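Local coordinates for metallo-beta-lactamase superfamily protein (Thermus thermophilus, PDB 2ZWR) that binds two zinc ions in a metallo-beta-lactamase fold and is probably a hydrolase, at residues L17-D28 with T43-H54; Q118-S126 with A159-R170. One frame throughout, in Å; residues are numbered along the deposited sequence.

Interaction 1 of 2, residues L17-D28 with T43-H54; sequences LVETGEGPVLID and TGLIPLAILLTH. With ZN (zinc ion), chain H; ZN (zinc ion), chain D.
Asp28 and Thr53 meet through a carboxylate that grips Thr53 twice. Asp28 OD1 takes the backbone N-H of Thr53 at 2.9 Å, and OD2 receives the hydroxyl OG1 of Thr53 at 2.7 Å, each oxygen using its syn lone pair. Thr53 OG1, set between its own backbone N and carbonyl carbon (chi1 65°), in turn accepts the N-H of His54 ND1 at 2.9 Å, nearly in the imidazole plane. This relay fixes the ring's rotation while NE2 binds zinc; Asp28 OD2 is also hydrogen-bonded to ND1 of His59, a ligand of the second zinc, so one second-shell carboxylate is linked to ligands of both zinc ions, consistent with a role in positioning them.

Behind it the backbones are satisfied as parallel strands: Leu26 N bonds to Ala49 O, Leu51 N to Leu26 O and Asp28 N to Leu51 O. Further back, Leu48 N reaches Pro24 O at 2.7 Å. There Leu45 CD2 lies 4.0 Å from Pro24 CG and also touches the Glu19 carboxylate, whose charge is paired with Arg2.

The contact is the strand pairing of a beta-alpha-beta unit. Helix 33-43 covers Leu26 and Pro47 through Phe40, Phe117 of strand 117-121 packs on Val25 and Leu51, and strand 74-76 continues the sheet beyond Ile50.

Interaction 2 of 2, residues Q118-S126 with A159-R170; sequences QVLHLPGHS and ADPKALFASLKR. With ZN (zinc ion), chain F; ZN (zinc ion), chain D; ZN (zinc ion), chain J.
Gly124 fits against the first turn of helix 161-171, its CA 3.7 Å from Ala163 CB, and the loop after strand 117-121 is fastened there by polar bonds. The backbone N-H of Asp160 gives a bond of 2.7 Å to Gly124 O, just before the helix starts; Asp160 is also the N-cap, its OD1 accepting weakly from Ala163 N. About two turns further on, the hydroxyl of Ser167 donates to Pro123 O at 2.7 Å, in the carbonyl plane and on a lone pair. With OG beside the backbone N of Ser167 (chi1 -75°), the hydroxyl faces the loop. The third bond, from Arg170 NH2 to His121 O, is weak; the guanidinium's charge is paired with Glu110.

Close packing accompanies these bonds. Gly124, having no side chain, brings its CA to 3.4 Å from Leu164 N, and the loop lies directly on the helix backbone. Leu122 CD2 lies over one face of the Arg170 guanidinium, 3.8 Å from NE, while His121 O sits at its edge. Pro123 CG rests 4.2 Å from Ala163 CB.

Metal bonds form the third group. His125 NE2 binds zinc at 2.1 Å, its ND1 held by Arg153 O; with His54, His56 and Asp144 it completes that site. His121 ND1 and Asp160 OD2 each bind a separate zinc ion, and His121 NE2 is hydrogen-bonded to Pro127 O.

The helix thus lies against the loop leaving strand 117-121, a strand paired with 130-134 on one side and 113-114 on the other. Tyr154 touches Pro161 and Leu164 at the helix start, and Ala131 of strand 130-134 packs on Leu122.

Overall arrangement
The two contacts follow one another along the chain, interaction 1 closing before interaction 2 opens, and their centres lie about 23 Å apart on opposite sides of the chain's centre. Each belongs to a different six-stranded mixed sheet: 17-28 with 43-54 joins neighbouring strands of the first, whereas 118-126 with 159-170 sets a helix against the loop leaving a strand of the second. This is the two-sheet architecture of the metallo-beta-lactamase fold, with helices on the outside. The contacts converge at the zinc centre, where His54 and His125 bind the same zinc ion, which also carries a water, so each half of the fold contributes ligands to one metal site.

Interaction 1 of 2, residues L17-D28 with T43-H54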
loop_
_atom_site.group_PDB
_atom_site.type_symbol
_atom_site.label_atom_id
_atom_site.label_comp_id
_atom_site.label_asym_id
_atom_site.label_seq_id
_atom_site.Cartn_x
_atom_site.Cartn_y
_atom_site.Cartn_z
ATOM N N LEU A 17 6.918 -6.043 4.417
ATOM C CA LEU A 17 7.029 -6.404 5.819
ATOM C C LEU A 17 8.095 -5.498 6.421
ATOM O O LEU A 17 9.257 -5.547 6.042
ATOM C CB LEU A 17 7.390 -7.884 5.980
ATOM C CG LEU A 17 7.566 -8.431 7.406
ATOM C CD1 LEU A 17 6.273 -8.347 8.239
ATOM C CD2 LEU A 17 8.123 -9.875 7.379
ATOM N N VAL A 18 7.674 -4.644 7.340
ATOM C CA VAL A 18 8.515 -3.554 7.820
ATOM C C VAL A 18 8.650 -3.667 9.330
ATOM O O VAL A 18 7.644 -3.735 10.045
ATOM C CB VAL A 18 7.902 -2.161 7.473
ATOM C CG1 VAL A 18 8.814 -1.029 7.946
ATOM C CG2 VAL A 18 7.606 -2.048 5.967
ATOM N N GLU A 19 9.888 -3.686 9.809
ATOM C CA GLU A 19 10.144 -3.626 11.245
ATOM C C GLU A 19 10.131 -2.163 11.669
ATOM O O GLU A 19 10.920 -1.374 11.188
ATOM C CB GLU A 19 11.478 -4.298 11.608
ATOM C CG GLU A 19 11.666 -4.510 13.127
ATOM C CD GLU A 19 12.846 -5.429 13.494
ATOM O OE1 GLU A 19 13.719 -5.700 12.629
ATOM O OE2 GLU A 19 12.893 -5.881 14.666
ATOM N N THR A 20 9.216 -1.796 12.557
ATOM C CA THR A 20 9.164 -0.423 13.060
ATOM C C THR A 20 9.630 -0.385 14.519
ATOM O O THR A 20 9.833 -1.428 15.147
ATOM C CB THR A 20 7.739 0.204 12.907
ATOM O OG1 THR A 20 6.916 -0.137 14.032
ATOM C CG2 THR A 20 7.056 -0.270 11.609
ATOM N N GLY A 21 9.807 0.819 15.053
ATOM C CA GLY A 21 10.128 0.986 16.472
ATOM C C GLY A 21 9.024 0.481 17.394
ATOM O O GLY A 21 9.255 0.284 18.591
ATOM N N GLU A 22 7.829 0.274 16.835
ATOM C CA GLU A 22 6.691 -0.277 17.579
ATOM C C GLU A 22 6.336 -1.709 17.178
ATOM O O GLU A 22 5.243 -2.193 17.476
ATOM C CB GLU A 22 5.465 0.617 17.416
ATOM C CG GLU A 22 5.558 1.919 18.198
ATOM C CD GLU A 22 4.745 3.034 17.574
ATOM O OE1 GLU A 22 3.559 2.817 17.251
ATOM O OE2 GLU A 22 5.297 4.138 17.408
ATOM N N GLY A 23 7.259 -2.397 16.523
ATOM C CA GLY A 23 6.998 -3.763 16.077
ATOM C C GLY A 23 6.729 -3.839 14.583
ATOM O O GLY A 23 6.527 -2.809 13.928
ATOM N N PRO A 24 6.723 -5.062 14.032
ATOM C CA PRO A 24 6.553 -5.261 12.593
ATOM C C PRO A 24 5.147 -4.952 12.099
ATOM O O PRO A 24 4.162 -5.200 12.805
ATOM C CB PRO A 24 6.861 -6.760 12.404
ATOM C CG PRO A 24 7.521 -7.195 13.688
ATOM C CD PRO A 24 6.901 -6.342 14.736
ATOM N N VAL A 25 5.068 -4.390 10.900
ATOM C CA VAL A 25 3.801 -4.251 10.187
ATOM C C VAL A 25 3.924 -4.815 8.781
ATOM O O VAL A 25 5.014 -4.863 8.197
ATOM C CB VAL A 25 3.291 -2.772 10.078
ATOM C CG1 VAL A 25 2.806 -2.275 11.414
ATOM C CG2 VAL A 25 4.364 -1.832 9.473
ATOM N N LEU A 26 2.778 -5.206 8.239
ATOM C CA LEU A 26 2.687 -5.706 6.896
ATOM C C LEU A 26 1.818 -4.770 6.053
ATOM O O LEU A 26 0.634 -4.590 6.341
ATOM C CB LEU A 26 2.109 -7.121 6.930
ATOM C CG LEU A 26 1.863 -7.815 5.596
ATOM C CD1 LEU A 26 3.123 -7.853 4.755
ATOM C CD2 LEU A 26 1.306 -9.210 5.881
ATOM N N ILE A 27 2.433 -4.177 5.026
ATOM C CA ILE A 27 1.772 -3.242 4.109
ATOM C C ILE A 27 1.300 -3.929 2.823
ATOM O O ILE A 27 2.104 -4.532 2.109
ATOM C CB ILE A 27 2.721 -2.055 3.745
ATOM C CG1 ILE A 27 3.106 -1.270 5.003
ATOM C CG2 ILE A 27 2.104 -1.134 2.674
ATOM C CD1 ILE A 27 4.162 -0.176 4.772
ATOM N N ASP A 28 0.002 -3.806 2.531
ATOM C CA ASP A 28 -0.624 -4.304 1.285
ATOM C C ASP A 28 -0.371 -5.804 0.959
ATOM O O ASP A 28 0.218 -6.122 -0.091
ATOM C CB ASP A 28 -0.210 -3.455 0.069
ATOM C CG ASP A 28 -0.670 -2.006 0.151
ATOM O OD1 ASP A 28 -1.362 -1.624 1.114
ATOM O OD2 ASP A 28 -0.329 -1.240 -0.781
ATOM N N THR A 43 12.505 -14.102 7.928
ATOM C CA THR A 43 12.893 -12.843 8.564
ATOM C C THR A 43 12.806 -12.904 10.090
ATOM O O THR A 43 13.442 -12.114 10.774
ATOM C CB THR A 43 12.023 -11.651 8.065
ATOM O OG1 THR A 43 10.642 -11.926 8.323
ATOM C CG2 THR A 43 12.225 -11.398 6.563
ATOM N N GLY A 44 11.993 -13.823 10.612
ATOM C CA GLY A 44 11.722 -13.911 12.048
ATOM C C GLY A 44 10.821 -12.799 12.558
ATOM O O GLY A 44 10.799 -12.516 13.754
ATOM N N LEU A 45 10.082 -12.163 11.650
ATOM C CA LEU A 45 9.203 -11.035 11.995
ATOM C C LEU A 45 7.722 -11.408 11.878
ATOM O O LEU A 45 7.291 -11.920 10.846
ATOM C CB LEU A 45 9.502 -9.835 11.092
ATOM C CG LEU A 45 10.873 -9.154 11.163
ATOM C CD1 LEU A 45 11.001 -8.134 10.042
ATOM C CD2 LEU A 45 11.091 -8.489 12.530
ATOM N N ILE A 46 6.957 -11.161 12.939
ATOM C CA ILE A 46 5.512 -11.365 12.905
ATOM C C ILE A 46 4.818 -10.001 12.920
ATOM O O ILE A 46 4.960 -9.252 13.886
ATOM C CB ILE A 46 5.001 -12.209 14.105
ATOM C CG1 ILE A 46 5.917 -13.408 14.380
ATOM C CG2 ILE A 46 3.549 -12.663 13.870
ATOM C CD1 ILE A 46 5.681 -14.038 15.763
ATOM N N PRO A 47 4.043 -9.684 11.865
ATOM C CA PRO A 47 3.372 -8.376 11.828
ATOM C C PRO A 47 2.363 -8.236 12.967
ATOM O O PRO A 47 1.755 -9.228 13.384
ATOM C CB PRO A 47 2.652 -8.383 10.470
ATOM C CG PRO A 47 2.459 -9.837 10.156
ATOM C CD PRO A 47 3.709 -10.507 10.686
ATOM N N LEU A 48 2.206 -7.015 13.469
ATOM C CA LEU A 48 1.230 -6.716 14.510
ATOM C C LEU A 48 -0.061 -6.153 13.925
ATOM O O LEU A 48 -1.072 -6.042 14.611
ATOM C CB LEU A 48 1.818 -5.716 15.516
ATOM C CG LEU A 48 3.046 -6.192 16.298
ATOM C CD1 LEU A 48 3.475 -5.151 17.314
ATOM C CD2 LEU A 48 2.786 -7.549 16.960
ATOM N N ALA A 49 -0.011 -5.793 12.650
ATOM C CA ALA A 49 -1.124 -5.155 11.980
ATOM C C ALA A 49 -0.912 -5.203 10.477
ATOM O O ALA A 49 0.211 -5.353 10.001
ATOM C CB ALA A 49 -1.258 -3.684 12.458
ATOM N N ILE A 50 -2.008 -5.070 9.740
ATOM C CA ILE A 50 -1.989 -4.883 8.299
ATOM C C ILE A 50 -2.320 -3.410 8.026
ATOM O O ILE A 50 -3.305 -2.891 8.547
ATOM C CB ILE A 50 -2.994 -5.850 7.585
ATOM C CG1 ILE A 50 -2.466 -7.298 7.647
ATOM C CG2 ILE A 50 -3.260 -5.396 6.128
ATOM C CD1 ILE A 50 -3.421 -8.397 7.143
ATOM N N LEU A 51 -1.464 -2.734 7.251
ATOM C CA LEU A 51 -1.676 -1.335 6.850
ATOM C C LEU A 51 -1.923 -1.313 5.339
ATOM O O LEU A 51 -1.153 -1.901 4.578
ATOM C CB LEU A 51 -0.451 -0.472 7.205
ATOM C CG LEU A 51 -0.365 0.224 8.585
ATOM C CD1 LEU A 51 -0.708 -0.681 9.769
ATOM C CD2 LEU A 51 1.003 0.886 8.797
ATOM N N LEU A 52 -3.002 -0.653 4.920
ATOM C CA LEU A 52 -3.367 -0.602 3.496
ATOM C C LEU A 52 -3.270 0.798 2.891
ATOM O O LEU A 52 -3.949 1.720 3.346
ATOM C CB LEU A 52 -4.769 -1.195 3.258
ATOM C CG LEU A 52 -5.033 -2.637 3.723
ATOM C CD1 LEU A 52 -6.514 -2.982 3.534
ATOM C CD2 LEU A 52 -4.134 -3.659 3.008
ATOM N N THR A 53 -2.421 0.936 1.864
ATOM C CA THR A 53 -2.322 2.180 1.093
ATOM C C THR A 53 -3.643 2.438 0.409
ATOM O O THR A 53 -4.105 3.575 0.361
ATOM C CB THR A 53 -1.192 2.165 0.018
ATOM O OG1 THR A 53 -1.485 1.177 -0.986
ATOM C CG2 THR A 53 0.195 1.933 0.649
ATOM N N HIS A 54 -4.255 1.373 -0.111
ATOM C CA HIS A 54 -5.607 1.444 -0.679
ATOM C C HIS A 54 -6.194 0.038 -0.831
ATOM O O HIS A 54 -5.526 -0.947 -0.495
ATOM C CB HIS A 54 -5.612 2.240 -1.994
ATOM C CG HIS A 54 -4.880 1.577 -3.128
ATOM N ND1 HIS A 54 -3.533 1.301 -3.089
ATOM C CD2 HIS A 54 -5.308 1.179 -4.348
ATOM C CE1 HIS A 54 -3.166 0.739 -4.228
ATOM N NE2 HIS A 54 -4.226 0.654 -5.009
HETATM ZN ZN ZN H . 2.985 5.135 17.613
HETATM ZN ZN ZN D . -4.388 0.333 -7.165
HETATM O O HOH W 1 -3.784 -1.532 -7.843
HETATM O O HOH W 2 3.719 6.512 15.917
#

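Interaction 2 of 2, residues Q118-S126 with A159-R170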
loop_
_atom_site.group_PDB
_atom_site.type_symbol
_atom_site.label_atom_id
_atom_site.label_comp_id
_atom_site.label_asym_id
_atom_site.label_seq_id
_atom_site.Cartn_x
_atom_site.Cartn_y
_atom_site.Cartn_z
ATOM N N GLN A 118 3.709 8.692 9.407
ATOM C CA GLN A 118 2.692 9.728 9.295
ATOM C C GLN A 118 1.829 9.386 8.079
ATOM O O GLN A 118 2.352 9.098 6.995
ATOM C CB GLN A 118 3.348 11.104 9.145
ATOM C CG GLN A 118 2.380 12.254 8.846
ATOM C CD GLN A 118 3.083 13.605 8.593
ATOM O OE1 GLN A 118 2.451 14.660 8.683
ATOM N NE2 GLN A 118 4.382 13.572 8.283
ATOM N N VAL A 119 0.512 9.405 8.264
ATOM C CA VAL A 119 -0.428 9.106 7.189
ATOM C C VAL A 119 -0.699 10.351 6.340
ATOM O O VAL A 119 -1.081 11.407 6.855
ATOM C CB VAL A 119 -1.739 8.485 7.735
ATOM C CG1 VAL A 119 -2.780 8.255 6.612
ATOM C CG2 VAL A 119 -1.442 7.179 8.466
ATOM N N LEU A 120 -0.457 10.214 5.039
ATOM C CA LEU A 120 -0.773 11.239 4.051
ATOM C C LEU A 120 -1.954 10.747 3.228
ATOM O O LEU A 120 -1.852 9.710 2.572
ATOM C CB LEU A 120 0.428 11.466 3.124
ATOM C CG LEU A 120 1.626 12.356 3.508
ATOM C CD1 LEU A 120 1.911 12.387 4.992
ATOM C CD2 LEU A 120 2.875 11.931 2.744
ATOM N N HIS A 121 -3.073 11.464 3.272
ATOM C CA HIS A 121 -4.192 11.136 2.415
ATOM C C HIS A 121 -3.970 11.749 1.043
ATOM O O HIS A 121 -4.015 12.974 0.875
ATOM C CB HIS A 121 -5.536 11.594 2.998
ATOM C CG HIS A 121 -6.716 11.190 2.164
ATOM N ND1 HIS A 121 -7.678 12.083 1.744
ATOM C CD2 HIS A 121 -7.072 9.987 1.646
ATOM C CE1 HIS A 121 -8.585 11.449 1.024
ATOM N NE2 HIS A 121 -8.241 10.176 0.944
ATOM N N LEU A 122 -3.752 10.872 0.066
ATOM C CA LEU A 122 -3.346 11.257 -1.263
ATOM C C LEU A 122 -4.232 10.558 -2.297
ATOM O O LEU A 122 -3.796 9.604 -2.933
ATOM C CB LEU A 122 -1.864 10.897 -1.476
ATOM C CG LEU A 122 -0.826 11.595 -0.577
ATOM C CD1 LEU A 122 0.534 10.910 -0.638
ATOM C CD2 LEU A 122 -0.708 13.099 -0.913
ATOM N N PRO A 123 -5.474 11.051 -2.488
ATOM C CA PRO A 123 -6.438 10.362 -3.331
ATOM C C PRO A 123 -6.136 10.609 -4.817
ATOM O O PRO A 123 -5.280 11.423 -5.155
ATOM C CB PRO A 123 -7.765 11.043 -2.950
ATOM C CG PRO A 123 -7.368 12.453 -2.674
ATOM C CD PRO A 123 -6.009 12.340 -1.992
ATOM N N GLY A 124 -6.863 9.934 -5.694
ATOM C CA GLY A 124 -6.666 10.112 -7.116
ATOM C C GLY A 124 -6.642 8.784 -7.837
ATOM O O GLY A 124 -7.366 8.593 -8.811
ATOM N N HIS A 125 -5.784 7.872 -7.377
ATOM C CA HIS A 125 -5.773 6.492 -7.886
ATOM C C HIS A 125 -6.980 5.749 -7.276
ATOM O O HIS A 125 -7.616 4.916 -7.936
ATOM C CB HIS A 125 -4.436 5.817 -7.557
ATOM C CG HIS A 125 -4.343 4.383 -7.983
ATOM N ND1 HIS A 125 -4.090 4.005 -9.281
ATOM C CD2 HIS A 125 -4.443 3.236 -7.272
ATOM C CE1 HIS A 125 -4.054 2.686 -9.360
ATOM N NE2 HIS A 125 -4.262 2.194 -8.153
ATOM N N SER A 126 -7.290 6.079 -6.020
ATOM C CA SER A 126 -8.523 5.646 -5.357
ATOM C C SER A 126 -8.871 6.696 -4.285
ATOM O O SER A 126 -7.998 7.442 -3.866
ATOM C CB SER A 126 -8.371 4.239 -4.749
ATOM O OG SER A 126 -7.529 4.267 -3.613
ATOM N N ALA A 159 -11.108 6.174 -9.346
ATOM C CA ALA A 159 -10.103 7.096 -9.890
ATOM C C ALA A 159 -10.575 8.538 -10.064
ATOM O O ALA A 159 -11.741 8.800 -10.370
ATOM C CB ALA A 159 -9.557 6.573 -11.202
ATOM N N ASP A 160 -9.641 9.464 -9.880
ATOM C CA ASP A 160 -9.907 10.887 -9.992
ATOM C C ASP A 160 -8.624 11.563 -10.477
ATOM O O ASP A 160 -7.763 11.913 -9.679
ATOM C CB ASP A 160 -10.349 11.429 -8.632
ATOM C CG ASP A 160 -10.845 12.862 -8.691
ATOM O OD1 ASP A 160 -10.462 13.628 -9.616
ATOM O OD2 ASP A 160 -11.618 13.217 -7.773
ATOM N N PRO A 161 -8.497 11.742 -11.804
ATOM C CA PRO A 161 -7.268 12.227 -12.428
ATOM C C PRO A 161 -6.743 13.531 -11.839
ATOM O O PRO A 161 -5.536 13.674 -11.664
ATOM C CB PRO A 161 -7.671 12.412 -13.895
ATOM C CG PRO A 161 -8.795 11.425 -14.091
ATOM C CD PRO A 161 -9.554 11.478 -12.804
ATOM N N LYS A 162 -7.641 14.463 -11.530
ATOM C CA LYS A 162 -7.258 15.770 -10.994
ATOM C C LYS A 162 -6.793 15.663 -9.545
ATOM O O LYS A 162 -5.853 16.353 -9.136
ATOM C CB LYS A 162 -8.412 16.769 -11.121
ATOM C CG LYS A 162 -8.007 18.222 -10.895
ATOM N N ALA A 163 -7.454 14.806 -8.773
ATOM C CA ALA A 163 -6.987 14.489 -7.424
ATOM C C ALA A 163 -5.583 13.872 -7.495
ATOM O O ALA A 163 -4.718 14.225 -6.699
ATOM C CB ALA A 163 -7.970 13.559 -6.697
ATOM N N LEU A 164 -5.356 12.989 -8.474
ATOM C CA LEU A 164 -4.069 12.299 -8.601
ATOM C C LEU A 164 -2.908 13.267 -8.777
ATOM O O LEU A 164 -1.890 13.158 -8.095
ATOM C CB LEU A 164 -4.090 11.250 -9.724
ATOM C CG LEU A 164 -2.822 10.417 -9.994
ATOM C CD1 LEU A 164 -2.474 9.474 -8.854
ATOM C CD2 LEU A 164 -3.006 9.599 -11.240
ATOM N N PHE A 165 -3.055 14.225 -9.684
ATOM C CA PHE A 165 -1.957 15.153 -9.941
ATOM C C PHE A 165 -1.723 16.144 -8.806
ATOM O O PHE A 165 -0.584 16.507 -8.521
ATOM C CB PHE A 165 -2.067 15.787 -11.337
ATOM C CG PHE A 165 -1.702 14.824 -12.446
ATOM C CD1 PHE A 165 -0.359 14.565 -12.751
ATOM C CD2 PHE A 165 -2.692 14.139 -13.153
ATOM C CE1 PHE A 165 -0.013 13.650 -13.753
ATOM C CE2 PHE A 165 -2.357 13.227 -14.160
ATOM C CZ PHE A 165 -1.015 12.986 -14.459
ATOM N N ALA A 166 -2.791 16.519 -8.112
ATOM C CA ALA A 166 -2.662 17.272 -6.870
ATOM C C ALA A 166 -1.936 16.448 -5.790
ATOM O O ALA A 166 -1.068 16.963 -5.075
ATOM C CB ALA A 166 -4.031 17.730 -6.380
ATOM N N SER A 167 -2.287 15.164 -5.683
ATOM C CA SER A 167 -1.609 14.277 -4.731
ATOM C C SER A 167 -0.121 14.127 -5.043
ATOM O O SER A 167 0.714 14.104 -4.127
ATOM C CB SER A 167 -2.282 12.913 -4.673
ATOM O OG SER A 167 -3.500 12.996 -3.957
ATOM N N LEU A 168 0.211 14.048 -6.328
ATOM C CA LEU A 168 1.601 13.881 -6.748
ATOM C C LEU A 168 2.417 15.133 -6.440
ATOM O O LEU A 168 3.577 15.033 -6.036
ATOM C CB LEU A 168 1.687 13.518 -8.232
ATOM C CG LEU A 168 1.224 12.119 -8.663
ATOM C CD1 LEU A 168 1.012 12.077 -10.174
ATOM C CD2 LEU A 168 2.192 11.024 -8.222
ATOM N N LYS A 169 1.799 16.302 -6.627
ATOM C CA LYS A 169 2.403 17.581 -6.259
ATOM C C LYS A 169 2.740 17.613 -4.771
ATOM O O LYS A 169 3.829 18.030 -4.388
ATOM C CB LYS A 169 1.468 18.739 -6.632
ATOM C CG LYS A 169 2.159 20.096 -6.705
ATOM N N ARG A 170 1.804 17.153 -3.942
ATOM C CA ARG A 170 2.025 17.006 -2.500
ATOM C C ARG A 170 3.186 16.061 -2.178
ATOM O O ARG A 170 4.044 16.381 -1.352
ATOM C CB ARG A 170 0.752 16.493 -1.834
ATOM C CG ARG A 170 -0.104 17.561 -1.198
ATOM C CD ARG A 170 -0.096 17.390 0.318
ATOM N NE ARG A 170 -1.164 16.487 0.738
ATOM C CZ ARG A 170 -1.236 15.886 1.924
ATOM N NH1 ARG A 170 -0.298 16.072 2.850
ATOM N NH2 ARG A 170 -2.264 15.091 2.183
HETATM ZN ZN ZN F . -7.679 14.133 2.405
HETATM ZN ZN ZN D . -4.388 0.333 -7.165
HETATM ZN ZN ZN J . -12.727 14.824 -6.953
HETATM O O HOH W 1 -3.784 -1.532 -7.843
#